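Local structure of alpha-L-rhamnosidase (Klebsiella oxytoca, 4XHC) at residues D258-L271 with V311-T324. The protein binds rhamnose in its helical catalytic domain and, as a family 78 glycoside hydrolase, probably hydrolyses terminal alpha-L-rhamnosyl residues from rhamnosides. Sequence-based numbering, arbitrary orientation.
Sequences DVTFARHDLVRRCL and VLYNYLQSAEDMAT
Tyr315 packs as a knob into a hole formed by His264, Val267, Arg268 and Leu271, where two roughly antiparallel helices of the six-hairpin glycosidase domain lie side by side. The segments 264-271 and 311-319 cross at -153° with their axes 10.9 Å apart, a gap occupied by Tyr315, Leu271 and their neighbours. The pairing joins two helices of the (alpha/alpha)6 barrel characteristic of the family 78 catalytic domain.

Apolar contacts fill the interface toward Leu271 and Val311. CG1 of Val267 lies 3.8 Å from CD1 of Tyr315, while the two methyls of Leu271 divide their work: CD2 meets CG1 of Val311 at 3.7 Å, and CD1 reaches both CB of Tyr315 and CD1 of Leu312. Behind this layer Val267 rests on Ala254 and Asn257 of helix 247-259.

Near the start of helix 264-271 and the end of helix 302-319, the methyl of Ala319 sits over one face of the His264 imidazole in a CH-pi contact, 4.2 Å from CB to the ring centroid. NE2 of the same ring donates to OD1 of Asp258, which lies in the ring plane and helps fix the rotation of the imidazole.

The polar bonds of Arg268 and Tyr315 converge on the turn between helices 302-319 and 322-340, where Asp321 is the N-cap. With its CG anti to the backbone N (chi1 -170°) and the chain extended as far as NE, Arg268 passes the phenol oxygen of Tyr315 and brings its guanidinium to the turn. There NE donates to OG1 of Thr324 at 3.0 Å, bent to 137°. Its long salt bridge to OD2 of Asp321 acts through charge only, since that oxygen lies well out of the guanidinium plane and no N-H points at it. OD2 of Asp321 accepts from both hydroxyls, from Tyr315 OH through its anti lone pair and from Thr324 OG1 at 2.7 Å, above the carboxylate plane.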
# COMPACT_ATOMS: atom_id res chain seq x y z
N ASP A 258 -23.63 29.23 11.99
CA ASP A 258 -24.79 30.05 12.25
C ASP A 258 -25.19 31.01 11.13
O ASP A 258 -26.37 31.20 10.87
CB ASP A 258 -24.54 30.87 13.51
CG ASP A 258 -25.68 30.80 14.47
OD1 ASP A 258 -26.12 29.66 14.74
OD2 ASP A 258 -26.10 31.88 14.96
N VAL A 259 -24.20 31.62 10.49
CA VAL A 259 -24.42 32.64 9.46
C VAL A 259 -24.05 32.17 8.05
O VAL A 259 -24.09 32.96 7.11
CB VAL A 259 -23.61 33.93 9.78
CG1 VAL A 259 -24.08 34.55 11.08
CG2 VAL A 259 -22.11 33.66 9.82
N THR A 260 -23.68 30.91 7.91
CA THR A 260 -23.40 30.33 6.59
C THR A 260 -24.41 29.22 6.31
O THR A 260 -25.48 29.49 5.77
CB THR A 260 -21.95 29.81 6.48
OG1 THR A 260 -21.68 28.86 7.52
CG2 THR A 260 -20.96 30.96 6.57
N PHE A 261 -24.10 27.98 6.71
CA PHE A 261 -24.90 26.82 6.31
C PHE A 261 -26.06 26.50 7.23
O PHE A 261 -26.93 25.72 6.87
CB PHE A 261 -24.01 25.59 6.17
CG PHE A 261 -22.91 25.75 5.17
CD1 PHE A 261 -23.16 25.58 3.81
CD2 PHE A 261 -21.63 26.07 5.57
CE1 PHE A 261 -22.15 25.73 2.88
CE2 PHE A 261 -20.61 26.22 4.65
CZ PHE A 261 -20.87 26.04 3.30
N ALA A 262 -26.08 27.10 8.41
CA ALA A 262 -27.20 26.97 9.36
C ALA A 262 -27.63 25.52 9.63
O ALA A 262 -28.81 25.22 9.70
CB ALA A 262 -28.40 27.81 8.91
N ARG A 263 -26.66 24.63 9.79
CA ARG A 263 -26.93 23.26 10.17
C ARG A 263 -26.87 23.11 11.68
O ARG A 263 -25.88 22.65 12.24
CB ARG A 263 -25.95 22.31 9.48
CG ARG A 263 -26.11 22.32 7.97
CD ARG A 263 -25.89 20.95 7.36
NE ARG A 263 -26.85 19.96 7.84
CZ ARG A 263 -26.99 18.73 7.34
NH1 ARG A 263 -26.25 18.31 6.32
NH2 ARG A 263 -27.89 17.92 7.86
N HIS A 264 -27.97 23.52 12.33
CA HIS A 264 -28.09 23.47 13.79
C HIS A 264 -28.19 22.05 14.31
O HIS A 264 -27.72 21.75 15.40
CB HIS A 264 -29.30 24.29 14.27
CG HIS A 264 -29.19 25.75 13.94
ND1 HIS A 264 -30.15 26.43 13.22
CD2 HIS A 264 -28.21 26.65 14.21
CE1 HIS A 264 -29.77 27.69 13.07
NE2 HIS A 264 -28.60 27.85 13.66
N ASP A 265 -28.79 21.16 13.51
CA ASP A 265 -28.83 19.74 13.85
C ASP A 265 -27.44 19.16 14.12
O ASP A 265 -27.28 18.27 14.96
CB ASP A 265 -29.55 18.94 12.74
CG ASP A 265 -28.96 19.18 11.34
OD1 ASP A 265 -28.91 20.35 10.90
OD2 ASP A 265 -28.56 18.21 10.67
N LEU A 266 -26.43 19.66 13.42
CA LEU A 266 -25.08 19.15 13.57
C LEU A 266 -24.41 19.68 14.84
O LEU A 266 -23.60 18.99 15.46
CB LEU A 266 -24.25 19.49 12.33
CG LEU A 266 -22.87 18.83 12.25
CD1 LEU A 266 -22.99 17.31 12.31
CD2 LEU A 266 -22.13 19.27 11.00
N VAL A 267 -24.73 20.91 15.23
CA VAL A 267 -24.23 21.47 16.50
C VAL A 267 -24.85 20.71 17.66
O VAL A 267 -24.20 20.39 18.64
CB VAL A 267 -24.57 22.98 16.64
CG1 VAL A 267 -24.07 23.52 17.97
CG2 VAL A 267 -23.96 23.77 15.49
N ARG A 268 -26.13 20.42 17.52
CA ARG A 268 -26.87 19.63 18.50
C ARG A 268 -26.29 18.23 18.65
O ARG A 268 -26.14 17.75 19.77
CB ARG A 268 -28.33 19.53 18.06
CG ARG A 268 -29.26 18.94 19.09
CD ARG A 268 -30.64 18.85 18.50
NE ARG A 268 -31.56 18.20 19.43
CZ ARG A 268 -32.59 17.45 19.08
NH1 ARG A 268 -32.85 17.21 17.79
NH2 ARG A 268 -33.35 16.91 20.02
N ARG A 269 -25.98 17.59 17.52
CA ARG A 269 -25.37 16.25 17.53
C ARG A 269 -24.05 16.27 18.31
O ARG A 269 -23.77 15.38 19.11
CB ARG A 269 -25.13 15.76 16.09
CG ARG A 269 -24.20 14.55 15.99
CD ARG A 269 -24.17 13.97 14.58
NE ARG A 269 -22.96 13.19 14.33
CZ ARG A 269 -22.79 11.91 14.67
NH1 ARG A 269 -23.73 11.21 15.30
NH2 ARG A 269 -21.64 11.31 14.37
N CYS A 270 -23.26 17.31 18.08
CA CYS A 270 -21.94 17.39 18.67
C CYS A 270 -22.01 17.74 20.15
O CYS A 270 -21.20 17.26 20.93
CB CYS A 270 -21.04 18.34 17.85
SG CYS A 270 -20.64 17.65 16.19
N LEU A 271 -23.02 18.52 20.54
CA LEU A 271 -23.29 18.74 21.97
C LEU A 271 -23.65 17.44 22.70
O LEU A 271 -23.15 17.20 23.80
CB LEU A 271 -24.42 19.76 22.18
CG LEU A 271 -24.03 21.23 22.16
CD1 LEU A 271 -25.26 22.11 22.00
CD2 LEU A 271 -23.24 21.62 23.41
N VAL A 311 -20.90 26.91 24.25
CA VAL A 311 -21.51 26.30 23.06
C VAL A 311 -23.01 26.10 23.26
O VAL A 311 -23.80 26.37 22.35
CB VAL A 311 -20.86 24.95 22.68
CG1 VAL A 311 -21.57 24.34 21.48
CG2 VAL A 311 -19.38 25.15 22.36
N LEU A 312 -23.40 25.61 24.44
CA LEU A 312 -24.82 25.40 24.75
C LEU A 312 -25.57 26.72 24.75
O LEU A 312 -26.68 26.81 24.21
CB LEU A 312 -24.99 24.70 26.09
CG LEU A 312 -26.41 24.24 26.46
CD1 LEU A 312 -26.99 23.29 25.43
CD2 LEU A 312 -26.41 23.56 27.82
N TYR A 313 -24.97 27.75 25.34
CA TYR A 313 -25.58 29.08 25.36
C TYR A 313 -25.77 29.65 23.93
O TYR A 313 -26.87 30.10 23.59
CB TYR A 313 -24.78 30.05 26.25
CG TYR A 313 -25.24 31.48 26.13
CD1 TYR A 313 -26.43 31.90 26.70
CD2 TYR A 313 -24.48 32.41 25.41
CE1 TYR A 313 -26.86 33.22 26.57
CE2 TYR A 313 -24.90 33.73 25.27
CZ TYR A 313 -26.09 34.12 25.85
OH TYR A 313 -26.51 35.41 25.71
N ASN A 314 -24.72 29.59 23.10
CA ASN A 314 -24.79 30.09 21.70
C ASN A 314 -25.79 29.31 20.84
O ASN A 314 -26.43 29.88 19.95
CB ASN A 314 -23.42 30.07 21.01
CG ASN A 314 -22.39 31.00 21.65
OD1 ASN A 314 -22.72 32.07 22.16
ND2 ASN A 314 -21.13 30.59 21.62
N TYR A 315 -25.91 28.00 21.12
CA TYR A 315 -26.85 27.11 20.42
C TYR A 315 -28.30 27.45 20.75
O TYR A 315 -29.16 27.43 19.86
CB TYR A 315 -26.58 25.63 20.75
CG TYR A 315 -27.65 24.71 20.20
CD1 TYR A 315 -27.70 24.37 18.84
CD2 TYR A 315 -28.65 24.19 21.03
CE1 TYR A 315 -28.69 23.55 18.33
CE2 TYR A 315 -29.65 23.36 20.53
CZ TYR A 315 -29.67 23.04 19.17
OH TYR A 315 -30.65 22.22 18.67
N LEU A 316 -28.56 27.77 22.01
CA LEU A 316 -29.88 28.23 22.42
C LEU A 316 -30.25 29.55 21.73
O LEU A 316 -31.36 29.67 21.20
CB LEU A 316 -29.95 28.38 23.94
CG LEU A 316 -31.29 28.84 24.52
CD1 LEU A 316 -32.41 27.87 24.15
CD2 LEU A 316 -31.19 29.01 26.04
N GLN A 317 -29.33 30.51 21.72
CA GLN A 317 -29.57 31.83 21.10
C GLN A 317 -29.93 31.73 19.62
O GLN A 317 -30.84 32.40 19.15
CB GLN A 317 -28.34 32.74 21.22
CG GLN A 317 -27.97 33.21 22.63
CD GLN A 317 -29.16 33.63 23.48
OE1 GLN A 317 -29.78 34.67 23.22
NE2 GLN A 317 -29.47 32.83 24.49
N SER A 318 -29.20 30.87 18.91
CA SER A 318 -29.30 30.76 17.46
C SER A 318 -30.38 29.80 16.96
O SER A 318 -31.06 30.10 15.99
CB SER A 318 -27.97 30.30 16.91
OG SER A 318 -27.61 29.05 17.46
N ALA A 319 -30.51 28.65 17.61
CA ALA A 319 -31.48 27.62 17.21
C ALA A 319 -32.82 27.71 17.95
O ALA A 319 -33.83 27.22 17.45
CB ALA A 319 -30.89 26.23 17.41
N GLU A 320 -32.83 28.32 19.14
CA GLU A 320 -34.04 28.50 19.96
C GLU A 320 -34.68 27.17 20.37
O GLU A 320 -35.91 27.01 20.33
CB GLU A 320 -35.04 29.42 19.24
CG GLU A 320 -34.45 30.77 18.86
CD GLU A 320 -35.39 31.66 18.05
OE1 GLU A 320 -36.47 31.19 17.63
OE2 GLU A 320 -35.03 32.83 17.82
N ASP A 321 -33.83 26.23 20.78
CA ASP A 321 -34.22 24.87 21.13
C ASP A 321 -34.14 24.72 22.65
O ASP A 321 -33.11 24.31 23.19
CB ASP A 321 -33.29 23.89 20.41
CG ASP A 321 -33.64 22.42 20.64
OD1 ASP A 321 -34.66 22.11 21.30
OD2 ASP A 321 -32.89 21.55 20.14
N MET A 322 -35.24 25.06 23.34
CA MET A 322 -35.28 24.99 24.80
C MET A 322 -35.20 23.56 25.33
O MET A 322 -34.60 23.32 26.38
CB MET A 322 -36.55 25.68 25.34
CG MET A 322 -36.47 27.20 25.32
SD MET A 322 -35.51 27.89 26.69
CE MET A 322 -36.79 28.24 27.90
N ALA A 323 -35.79 22.61 24.61
CA ALA A 323 -35.77 21.19 25.01
C ALA A 323 -34.34 20.66 25.19
O ALA A 323 -34.04 20.03 26.20
CB ALA A 323 -36.51 20.34 23.99
N THR A 324 -33.47 20.93 24.21
CA THR A 324 -32.09 20.46 24.25
C THR A 324 -31.34 21.17 25.37
O THR A 324 -30.59 20.54 26.12
CB THR A 324 -31.36 20.68 22.90
OG1 THR A 324 -31.92 19.82 21.91
CG2 THR A 324 -29.88 20.38 23.01